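PDB 2ID1: ribosomal silencing factor RsfS from Chromobacterium violaceum, which probably acts as a ribosomal silencing factor, binding ribosomal protein uL14 to keep the 30S and 50S subunits apart and so repress translation. Local coordinates for residues 10-24 against 34-46. Residues are numbered along the deposited sequence; the frame is centred on the assembly and turned at random.
Sequences AIEALEDIKGKDIIE and FQRMIVATGDSNR
Ala-10 and Ile-11 meet Ile-38 where residues 10-16, the end of helix 3-16, lie against one face of the sheet, their axis 10.0 Å from that of strand 36-41 and almost parallel to it. The small size of Ala-10 is consistent with this close approach, while Ile-11 reaches in with CG1, 3.5 Å from Ile-38 CD1. With CG1 anti to its carbonyl carbon (chi1 -56°), Ile-38 directs CD1 to these two residues, while its CG2 meets Ile-22 and Leu-14, whose CD1 lies 3.6 Å from it; the other leucine branch, CD2, rests on Ala-40 CB. Past the turn the chain joins the sheet edge at Lys-20, which exchanges two backbone hydrogen bonds with Thr-41. The long, extended lysine reaches Asp-43, where NZ and OD2, 3.4 Å apart, form a salt bridge whose hydrogen bond is weak, between two exposed residues. Thr-41 turns its hydroxyl to Arg-95, which also bonds Asp-21 O. A beta bulge then shifts the register by one, and Ile-22 fills the helix side, its CG1 3.5 Å from Ala-40 CB. Ile-23 and Val-39 exchange two more backbone bonds, and their branched side chains lie side by side on the face away from the helix, touching Arg-95. Glu-24 slants across Arg-36, bringing OE2 to its CG and CD but staying 4.5 Å from NE, beyond a salt bridge; the guanidinium pairs with Asp-26. Backbone bonds thus set the hairpin's register, an aliphatic layer joins it to the helix, and charged side chains lie at its ends.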
# COMPACT_ATOMS: atom_id res chain seq x y z
N ALA A 10 4.72 0.41 -9.10
CA ALA A 10 3.69 0.10 -8.11
C ALA A 10 2.83 1.32 -7.84
O ALA A 10 1.64 1.20 -7.61
CB ALA A 10 4.34 -0.38 -6.82
N ILE A 11 3.45 2.50 -7.88
CA ILE A 11 2.74 3.74 -7.64
C ILE A 11 1.84 4.05 -8.81
O ILE A 11 0.64 4.31 -8.64
CB ILE A 11 3.73 4.91 -7.40
CG1 ILE A 11 4.46 4.69 -6.08
CG2 ILE A 11 3.00 6.24 -7.41
CD1 ILE A 11 5.38 5.82 -5.69
N GLU A 12 2.40 4.03 -10.01
CA GLU A 12 1.62 4.30 -11.21
C GLU A 12 0.40 3.38 -11.22
O GLU A 12 -0.72 3.81 -11.53
CB GLU A 12 2.48 4.05 -12.46
CG GLU A 12 1.79 4.36 -13.79
CD GLU A 12 2.68 4.10 -15.01
OE1 GLU A 12 3.03 2.92 -15.25
OE2 GLU A 12 3.02 5.07 -15.73
N ALA A 13 0.62 2.11 -10.86
CA ALA A 13 -0.44 1.11 -10.80
C ALA A 13 -1.55 1.52 -9.84
O ALA A 13 -2.73 1.32 -10.12
CB ALA A 13 0.14 -0.23 -10.38
N LEU A 14 -1.17 2.09 -8.71
CA LEU A 14 -2.13 2.54 -7.73
C LEU A 14 -2.88 3.74 -8.32
O LEU A 14 -4.03 3.99 -7.97
CB LEU A 14 -1.41 2.94 -6.45
CG LEU A 14 -0.78 1.79 -5.67
CD1 LEU A 14 0.36 2.29 -4.81
CD2 LEU A 14 -1.83 1.11 -4.81
N GLU A 15 -2.22 4.48 -9.21
CA GLU A 15 -2.85 5.64 -9.83
C GLU A 15 -3.82 5.25 -10.95
O GLU A 15 -4.72 6.00 -11.29
CB GLU A 15 -1.79 6.60 -10.40
CG GLU A 15 -0.82 7.18 -9.39
CD GLU A 15 -0.08 8.40 -9.95
OE1 GLU A 15 0.86 8.91 -9.27
OE2 GLU A 15 -0.44 8.86 -11.06
N ASP A 16 -3.63 4.07 -11.53
CA ASP A 16 -4.53 3.64 -12.59
C ASP A 16 -5.94 3.45 -12.05
O ASP A 16 -6.90 3.56 -12.81
CB ASP A 16 -4.05 2.33 -13.22
CG ASP A 16 -2.62 2.40 -13.73
OD1 ASP A 16 -2.22 3.47 -14.28
OD2 ASP A 16 -1.90 1.38 -13.60
N ILE A 17 -6.07 3.16 -10.75
CA ILE A 17 -7.39 2.98 -10.15
C ILE A 17 -7.64 4.11 -9.14
O ILE A 17 -8.15 3.88 -8.06
CB ILE A 17 -7.54 1.60 -9.42
CG1 ILE A 17 -6.84 0.49 -10.21
CG2 ILE A 17 -9.02 1.26 -9.27
CD1 ILE A 17 -7.37 0.27 -11.62
N LYS A 18 -7.28 5.33 -9.51
CA LYS A 18 -7.47 6.50 -8.66
C LYS A 18 -7.25 6.27 -7.17
O LYS A 18 -8.18 6.36 -6.36
CB LYS A 18 -8.87 7.09 -8.89
CG LYS A 18 -9.17 7.42 -10.35
CD LYS A 18 -8.14 8.36 -10.91
CE LYS A 18 -8.35 8.63 -12.38
NZ LYS A 18 -7.15 9.35 -12.92
N GLY A 19 -6.00 5.97 -6.81
CA GLY A 19 -5.66 5.73 -5.42
C GLY A 19 -5.51 7.06 -4.69
O GLY A 19 -4.95 8.02 -5.22
N LYS A 20 -6.01 7.12 -3.47
CA LYS A 20 -5.94 8.34 -2.68
C LYS A 20 -4.75 8.39 -1.73
O LYS A 20 -4.33 7.36 -1.19
CB LYS A 20 -7.24 8.52 -1.89
CG LYS A 20 -8.29 9.32 -2.62
CD LYS A 20 -9.55 9.44 -1.78
CE LYS A 20 -10.44 10.57 -2.31
NZ LYS A 20 -11.77 10.63 -1.63
N ASP A 21 -4.23 9.60 -1.52
CA ASP A 21 -3.11 9.84 -0.62
C ASP A 21 -1.99 8.81 -0.71
O ASP A 21 -1.58 8.24 0.31
CB ASP A 21 -3.60 9.90 0.83
CG ASP A 21 -4.43 11.15 1.12
OD1 ASP A 21 -3.88 12.26 0.98
OD2 ASP A 21 -5.62 11.01 1.50
N ILE A 22 -1.50 8.58 -1.93
CA ILE A 22 -0.42 7.62 -2.14
C ILE A 22 0.92 8.18 -1.66
O ILE A 22 1.30 9.29 -2.02
CB ILE A 22 -0.31 7.26 -3.63
CG1 ILE A 22 -1.64 6.71 -4.13
CG2 ILE A 22 0.79 6.24 -3.84
CD1 ILE A 22 -1.66 6.38 -5.61
N ILE A 23 1.63 7.41 -0.84
CA ILE A 23 2.91 7.87 -0.32
C ILE A 23 4.00 6.81 -0.41
O ILE A 23 3.70 5.61 -0.41
CB ILE A 23 2.80 8.29 1.15
CG1 ILE A 23 2.76 7.05 2.04
CG2 ILE A 23 1.54 9.11 1.34
CD1 ILE A 23 2.86 7.36 3.51
N GLU A 24 5.25 7.25 -0.47
CA GLU A 24 6.38 6.35 -0.58
C GLU A 24 7.40 6.67 0.51
O GLU A 24 7.91 7.78 0.58
CB GLU A 24 7.03 6.50 -1.95
CG GLU A 24 7.93 5.33 -2.34
CD GLU A 24 8.79 5.62 -3.57
OE1 GLU A 24 8.24 6.07 -4.60
OE2 GLU A 24 10.01 5.39 -3.50
N PHE A 34 12.73 -4.59 3.79
CA PHE A 34 12.49 -3.91 2.51
C PHE A 34 13.07 -2.50 2.47
O PHE A 34 13.30 -1.88 3.50
CB PHE A 34 10.98 -3.86 2.24
CG PHE A 34 10.14 -3.65 3.47
CD1 PHE A 34 9.53 -4.73 4.10
CD2 PHE A 34 9.99 -2.38 4.02
CE1 PHE A 34 8.80 -4.55 5.27
CE2 PHE A 34 9.26 -2.18 5.19
CZ PHE A 34 8.66 -3.27 5.81
N GLN A 35 13.30 -1.98 1.26
CA GLN A 35 13.86 -0.65 1.09
C GLN A 35 12.82 0.45 0.95
O GLN A 35 12.91 1.51 1.58
CB GLN A 35 14.80 -0.62 -0.12
CG GLN A 35 16.22 -1.10 0.14
CD GLN A 35 16.29 -2.53 0.64
OE1 GLN A 35 16.17 -2.79 1.85
NE2 GLN A 35 16.48 -3.47 -0.28
N ARG A 36 11.82 0.21 0.10
CA ARG A 36 10.77 1.19 -0.12
C ARG A 36 9.39 0.64 0.22
O ARG A 36 9.08 -0.51 -0.07
CB ARG A 36 10.81 1.66 -1.57
CG ARG A 36 10.85 3.16 -1.72
CD ARG A 36 12.19 3.68 -2.25
NE ARG A 36 13.36 3.23 -1.49
CZ ARG A 36 14.59 3.72 -1.66
NH1 ARG A 36 14.80 4.68 -2.55
NH2 ARG A 36 15.61 3.23 -0.97
N MSE A 37 8.57 1.47 0.85
CA MSE A 37 7.22 1.10 1.24
C MSE A 37 6.24 2.11 0.66
O MSE A 37 6.56 3.28 0.54
CB MSE A 37 7.06 1.11 2.76
CG MSE A 37 5.62 0.96 3.18
SE MSE A 37 5.36 0.75 5.08
CE MSE A 37 5.82 -1.15 5.25
N ILE A 38 5.05 1.65 0.32
CA ILE A 38 4.04 2.53 -0.25
C ILE A 38 2.71 2.32 0.45
O ILE A 38 2.31 1.18 0.69
CB ILE A 38 3.87 2.25 -1.75
CG1 ILE A 38 5.21 2.39 -2.46
CG2 ILE A 38 2.84 3.20 -2.34
CD1 ILE A 38 5.16 2.01 -3.90
N VAL A 39 2.02 3.40 0.77
CA VAL A 39 0.74 3.30 1.43
C VAL A 39 -0.29 4.14 0.68
O VAL A 39 -0.17 5.36 0.65
CB VAL A 39 0.81 3.83 2.87
CG1 VAL A 39 -0.57 3.79 3.51
CG2 VAL A 39 1.81 3.02 3.69
N ALA A 40 -1.28 3.49 0.07
CA ALA A 40 -2.31 4.24 -0.65
C ALA A 40 -3.66 3.93 -0.04
O ALA A 40 -3.85 2.89 0.59
CB ALA A 40 -2.29 3.88 -2.14
N THR A 41 -4.60 4.85 -0.22
CA THR A 41 -5.95 4.70 0.34
C THR A 41 -7.04 4.34 -0.67
O THR A 41 -7.07 4.87 -1.77
CB THR A 41 -6.38 5.99 1.04
OG1 THR A 41 -5.43 6.32 2.06
CG2 THR A 41 -7.75 5.82 1.68
N GLY A 42 -7.94 3.45 -0.27
CA GLY A 42 -9.04 3.08 -1.13
C GLY A 42 -10.34 3.41 -0.41
O GLY A 42 -10.51 3.01 0.74
N ASP A 43 -11.24 4.13 -1.07
CA ASP A 43 -12.50 4.51 -0.43
C ASP A 43 -13.49 3.37 -0.16
O ASP A 43 -14.48 3.56 0.54
CB ASP A 43 -13.20 5.60 -1.24
CG ASP A 43 -12.36 6.87 -1.37
OD1 ASP A 43 -11.85 7.36 -0.33
OD2 ASP A 43 -12.23 7.38 -2.51
N SER A 44 -13.24 2.18 -0.69
CA SER A 44 -14.16 1.07 -0.46
C SER A 44 -13.46 -0.23 -0.74
O SER A 44 -12.55 -0.27 -1.55
CB SER A 44 -15.35 1.21 -1.39
OG SER A 44 -14.91 1.61 -2.68
N ASN A 45 -13.89 -1.30 -0.09
CA ASN A 45 -13.25 -2.60 -0.30
C ASN A 45 -13.07 -2.86 -1.77
O ASN A 45 -12.05 -3.42 -2.19
CB ASN A 45 -14.11 -3.70 0.27
CG ASN A 45 -14.69 -3.32 1.57
OD1 ASN A 45 -15.49 -2.38 1.66
ND2 ASN A 45 -14.30 -4.04 2.62
N ARG A 46 -14.07 -2.48 -2.55
CA ARG A 46 -14.00 -2.68 -3.98
C ARG A 46 -12.78 -1.96 -4.52
O ARG A 46 -11.96 -2.56 -5.22
CB ARG A 46 -15.27 -2.14 -4.65
CG ARG A 46 -16.49 -2.88 -4.15
CD ARG A 46 -17.78 -2.45 -4.82
NE ARG A 46 -18.28 -1.13 -4.42
CZ ARG A 46 -18.46 -0.71 -3.16
NH1 ARG A 46 -18.95 0.50 -2.94
NH2 ARG A 46 -18.13 -1.48 -2.14